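PDB 1W58: cell division protein FtsZ 1 from Methanocaldococcus jannaschii, which binds and hydrolyses GTP and polymerises in a GTP-dependent manner, probably forming the Z ring that marks the site of cell division. Local coordinates for residues 157-162 against 190-195; 184-189 against 247-252. One frame throughout, in Å; residues are numbered along the deposited sequence.

Contact 1. Residues 157-162 against 190-195; sequences VVTLPF and IPNEKL. With G2P (phosphomethylphosphonic acid guanylate ester), chain B.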
# COMPACT_ATOMS: atom_id res chain seq x y z
N VAL A 157 18.03 12.83 13.75
CA VAL A 157 18.82 13.75 14.57
C VAL A 157 17.79 14.82 15.02
O VAL A 157 17.38 15.70 14.23
CB VAL A 157 19.96 14.42 13.77
CG1 VAL A 157 20.79 15.32 14.70
CG2 VAL A 157 20.87 13.36 13.12
N VAL A 158 17.38 14.73 16.28
CA VAL A 158 16.37 15.60 16.86
C VAL A 158 16.75 16.18 18.24
O VAL A 158 17.64 15.64 18.93
CB VAL A 158 15.06 14.81 17.07
CG1 VAL A 158 14.59 14.22 15.76
CG2 VAL A 158 15.29 13.69 18.08
N THR A 159 16.07 17.26 18.63
CA THR A 159 16.31 17.89 19.92
C THR A 159 15.11 17.75 20.85
O THR A 159 13.96 17.61 20.42
CB THR A 159 16.64 19.42 19.81
OG1 THR A 159 15.57 20.10 19.15
CG2 THR A 159 17.93 19.68 19.04
N LEU A 160 15.40 17.77 22.14
CA LEU A 160 14.37 17.73 23.18
C LEU A 160 14.27 19.22 23.56
O LEU A 160 15.28 19.91 23.55
CB LEU A 160 14.86 16.90 24.35
CG LEU A 160 14.19 15.55 24.61
CD1 LEU A 160 13.65 14.93 23.33
CD2 LEU A 160 15.21 14.66 25.29
N PRO A 161 13.07 19.74 23.90
CA PRO A 161 12.92 21.16 24.26
C PRO A 161 13.59 21.62 25.56
O PRO A 161 13.94 20.78 26.42
CB PRO A 161 11.41 21.33 24.33
CG PRO A 161 10.99 20.02 24.98
CD PRO A 161 11.81 19.00 24.18
N PHE A 162 13.78 22.93 25.71
CA PHE A 162 14.37 23.49 26.95
C PHE A 162 13.33 23.28 28.06
O PHE A 162 12.15 23.12 27.73
CB PHE A 162 14.61 24.96 26.79
CG PHE A 162 15.71 25.31 25.84
CD1 PHE A 162 17.04 25.24 26.24
CD2 PHE A 162 15.42 25.77 24.57
CE1 PHE A 162 18.07 25.66 25.37
CE2 PHE A 162 16.43 26.19 23.70
CZ PHE A 162 17.76 26.13 24.10
N ILE A 190 19.60 15.22 21.01
CA ILE A 190 20.34 16.36 21.56
C ILE A 190 19.38 17.04 22.56
O ILE A 190 18.39 17.64 22.16
CB ILE A 190 20.62 17.46 20.52
CG1 ILE A 190 20.96 16.88 19.16
CG2 ILE A 190 21.68 18.39 21.06
CD1 ILE A 190 22.37 16.55 18.96
N PRO A 191 19.65 16.95 23.86
CA PRO A 191 18.74 17.61 24.82
C PRO A 191 19.12 19.09 24.96
O PRO A 191 20.12 19.39 25.62
CB PRO A 191 18.99 16.86 26.13
CG PRO A 191 19.95 15.73 25.76
CD PRO A 191 20.71 16.22 24.57
N ASN A 192 18.35 20.00 24.35
CA ASN A 192 18.65 21.44 24.39
C ASN A 192 18.96 21.99 25.79
O ASN A 192 19.73 22.93 25.92
CB ASN A 192 17.48 22.26 23.82
CG ASN A 192 17.48 22.32 22.30
OD1 ASN A 192 16.48 22.72 21.71
ND2 ASN A 192 18.58 21.97 21.66
N GLU A 193 18.37 21.41 26.83
CA GLU A 193 18.62 21.90 28.17
C GLU A 193 20.09 21.84 28.60
O GLU A 193 20.51 22.65 29.43
CB GLU A 193 17.77 21.15 29.19
CG GLU A 193 17.77 21.74 30.61
CD GLU A 193 17.18 23.16 30.69
OE1 GLU A 193 16.45 23.58 29.77
OE2 GLU A 193 17.45 23.86 31.69
N LYS A 194 20.86 20.90 28.04
CA LYS A 194 22.26 20.78 28.40
C LYS A 194 23.05 21.94 27.85
O LYS A 194 24.16 22.19 28.30
CB LYS A 194 22.88 19.49 27.84
CG LYS A 194 22.16 18.21 28.17
CD LYS A 194 21.79 18.10 29.63
CE LYS A 194 22.96 17.78 30.52
NZ LYS A 194 22.46 17.42 31.88
N LEU A 195 22.51 22.62 26.85
CA LEU A 195 23.22 23.75 26.25
C LEU A 195 23.58 24.83 27.29
O LEU A 195 24.51 25.61 27.07
CB LEU A 195 22.37 24.35 25.13
CG LEU A 195 22.60 23.81 23.70
CD1 LEU A 195 23.05 22.37 23.76
CD2 LEU A 195 21.31 23.95 22.87
PG G2P B . 3.32 23.13 14.96
O1G G2P B . 2.16 22.65 15.70
O2G G2P B . 3.53 24.55 15.21
O3G G2P B . 3.06 23.07 13.44
O3B G2P B . 4.60 22.16 15.32
PB G2P B . 6.17 22.29 14.79
O1B G2P B . 6.72 20.96 14.54
O2B G2P B . 6.44 23.18 13.70
C3A G2P B . 7.02 22.86 16.25
PA G2P B . 8.42 23.92 15.94
O1A G2P B . 9.23 23.53 14.76
O2A G2P B . 8.11 25.35 16.07
O5' G2P B . 9.25 23.36 17.17
C5' G2P B . 8.86 23.44 18.51
C4' G2P B . 10.04 22.90 19.37
O4' G2P B . 11.30 22.88 18.61
C3' G2P B . 10.23 23.81 20.59
O3' G2P B . 9.67 23.12 21.72
C2' G2P B . 11.74 24.05 20.64
O2' G2P B . 12.38 23.22 21.58
C1' G2P B . 12.28 23.75 19.24
N9 G2P B . 12.45 25.00 18.43
C8 G2P B . 11.51 25.97 18.09
N7 G2P B . 11.95 26.94 17.36
C5 G2P B . 13.30 26.63 17.16
C6 G2P B . 14.35 27.33 16.42
O6 G2P B . 14.28 28.39 15.78
N1 G2P B . 15.59 26.66 16.49
C2 G2P B . 15.82 25.46 17.16
N2 G2P B . 17.06 24.95 17.13
N3 G2P B . 14.85 24.82 17.85
C4 G2P B . 13.63 25.44 17.82
O HOH W 1 16.40 19.27 26.84
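F162 carries CG anti to its carbonyl carbon (chi1 -69°), and with chi2 at -81° its ring is turned over CB of N192, where the chain leaves two neighbouring strands. That CB sits over one ring face, 3.7 Å from the centroid, in a CH-pi contact almost on the ring normal. Phenylalanine suits this place because its flat face takes N192 CB while the ring also packs edge-to-face with F208. OE1 of E193, hydrogen-bonded to the amide of V163, lies at the ring edge. An alanine here would probably open a gap over N192 CB and leave F208 without its edge-to-face partner. Upstream the backbones pair in parallel: I190 N binds V158 O at 2.9 Å. L160 N then binds I190 O, and N192 N reaches L160 O at 3.2 Å. The P191 nitrogen falls between these bonds in the alternation, so this pairing loses no donor. A water bridges P161 O and E193 N. P161 CA lies 3.4 Å from O2' of the nucleotide, and the P161 side chain is beside E165, which binds GTP. This is the parallel pairing of a beta-alpha-beta unit, its loop bordering the nucleotide pocket of a Rossmann-like GTPase domain.

Contact 2. Residues 184-189 against 247-252; sequences TDTLVV and GLAMIG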
# COMPACT_ATOMS: atom_id res chain seq x y z
N THR A 184 13.35 3.51 13.52
CA THR A 184 14.62 4.13 13.22
C THR A 184 15.81 3.16 13.40
O THR A 184 15.77 2.29 14.28
CB THR A 184 14.67 5.43 14.10
OG1 THR A 184 15.48 6.41 13.47
CG2 THR A 184 15.18 5.14 15.48
N ASP A 185 16.84 3.27 12.55
CA ASP A 185 18.05 2.42 12.63
C ASP A 185 18.90 2.96 13.77
O ASP A 185 19.28 2.21 14.68
CB ASP A 185 18.80 2.44 11.29
CG ASP A 185 18.06 1.63 10.22
OD1 ASP A 185 18.14 1.94 9.01
OD2 ASP A 185 17.37 0.68 10.62
N THR A 186 19.23 4.25 13.72
CA THR A 186 19.89 4.88 14.85
C THR A 186 19.16 6.23 15.10
O THR A 186 18.79 6.94 14.16
CB THR A 186 21.44 5.02 14.68
OG1 THR A 186 21.88 6.22 15.35
CG2 THR A 186 21.86 5.06 13.25
N LEU A 187 18.88 6.51 16.37
CA LEU A 187 18.19 7.71 16.81
C LEU A 187 19.09 8.61 17.67
O LEU A 187 19.34 8.30 18.84
CB LEU A 187 16.92 7.34 17.60
CG LEU A 187 16.14 8.42 18.40
CD1 LEU A 187 15.84 9.58 17.53
CD2 LEU A 187 14.83 7.86 18.95
N VAL A 188 19.54 9.72 17.08
CA VAL A 188 20.43 10.69 17.76
C VAL A 188 19.64 11.82 18.45
O VAL A 188 19.02 12.63 17.75
CB VAL A 188 21.39 11.34 16.74
CG1 VAL A 188 22.39 12.26 17.43
CG2 VAL A 188 22.13 10.25 15.97
N VAL A 189 19.65 11.86 19.80
CA VAL A 189 18.98 12.90 20.61
C VAL A 189 19.92 13.94 21.22
O VAL A 189 20.87 13.57 21.90
CB VAL A 189 18.26 12.38 21.88
CG1 VAL A 189 16.77 12.52 21.73
CG2 VAL A 189 18.68 10.97 22.21
N GLY A 247 20.51 1.97 17.76
CA GLY A 247 19.56 2.23 18.84
C GLY A 247 19.46 3.71 19.21
O GLY A 247 19.25 4.55 18.35
N LEU A 248 19.62 4.02 20.50
CA LEU A 248 19.60 5.41 20.96
C LEU A 248 21.06 5.91 20.93
O LEU A 248 21.97 5.20 21.38
CB LEU A 248 19.07 5.49 22.39
CG LEU A 248 18.33 6.77 22.79
CD1 LEU A 248 18.35 6.94 24.31
CD2 LEU A 248 18.98 7.96 22.14
N ALA A 249 21.30 7.11 20.39
CA ALA A 249 22.65 7.69 20.34
C ALA A 249 22.70 9.12 20.88
O ALA A 249 21.69 9.83 20.90
CB ALA A 249 23.17 7.67 18.91
N MET A 250 23.89 9.54 21.32
CA MET A 250 24.08 10.89 21.85
C MET A 250 25.38 11.44 21.31
O MET A 250 26.23 10.69 20.87
CB MET A 250 24.10 10.87 23.38
CG MET A 250 22.75 10.49 23.98
SD MET A 250 22.51 11.04 25.68
CE MET A 250 22.08 9.57 26.45
N ILE A 251 25.53 12.76 21.28
CA ILE A 251 26.76 13.28 20.75
C ILE A 251 27.60 14.06 21.74
O ILE A 251 27.23 14.26 22.91
CB ILE A 251 26.54 14.13 19.48
CG1 ILE A 251 26.49 15.63 19.80
CG2 ILE A 251 25.29 13.66 18.77
CD1 ILE A 251 25.23 16.07 20.46
N GLY A 252 28.78 14.46 21.26
CA GLY A 252 29.72 15.22 22.04
C GLY A 252 30.50 16.05 21.05
O GLY A 252 30.86 15.56 19.98
O HOH W 2 23.46 14.38 22.60
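L187 and A249 lie at the middle of a short parallel pairing in which backbone groups answer one another. L187 N donates to G247 O at 2.8 Å. L187 O accepts from A249 N, also at 2.8 Å, and A249 O takes V189 N at 3.1 Å. At the near end G247 N makes only a weak bond to D185 O, at 3.3 Å. G247 has a positive phi (51°), a backbone shape that glycine adopts easily. Beyond the last direct bond a water fills the step: it donates to V189 O at 2.8 Å and accepts from I251 N at 2.9 Å. L248 N is taken by OE1 of Q341, while the alternate backbone groups of T186 and V188 turn to A156 and V158 of strand 153-160. The side chains that meet across the pair are mostly apolar. CG1 of V188, anti to the backbone N (chi1 -175°), meets I251 CG2 at 3.5 Å, the two side chains crossing at about a right angle; its other methyl, CG2, lies 4.0 Å from A249 CB, and the small alanine lets the strands come close here. No charged pair joins the two segments, the D185 carboxylate being met outside them by K148 and the amide of T154. The chemistry thus implies a buried junction held by main-chain bonds, one bridging water and hydrocarbon packing, on a strand bonded along both edges.

Overall arrangement
The centres of contacts 1 and 2 lie 13 Å apart, and strand 186-191 serves both. Its last residues pair with strand 153-160 in contact 1, inside the six-stranded parallel sheet of the GTPase domain; its earlier ones pair with 247-252 in contact 2, at the start of strand 249-256, an outer strand of the four-stranded mixed sheet of the C-terminal domain. Along the chain the segments alternate: 157-162, 184-189, 190-195, 247-252. The two contacts touch directly through a probable hydrogen bond from V158 N to V188 O, 3.0 Å long. The outermost strand of the GTPase sheet thus pairs on one side with strand 153-160, whose end borders the nucleotide, and on the other with the beginning of the C-terminal domain.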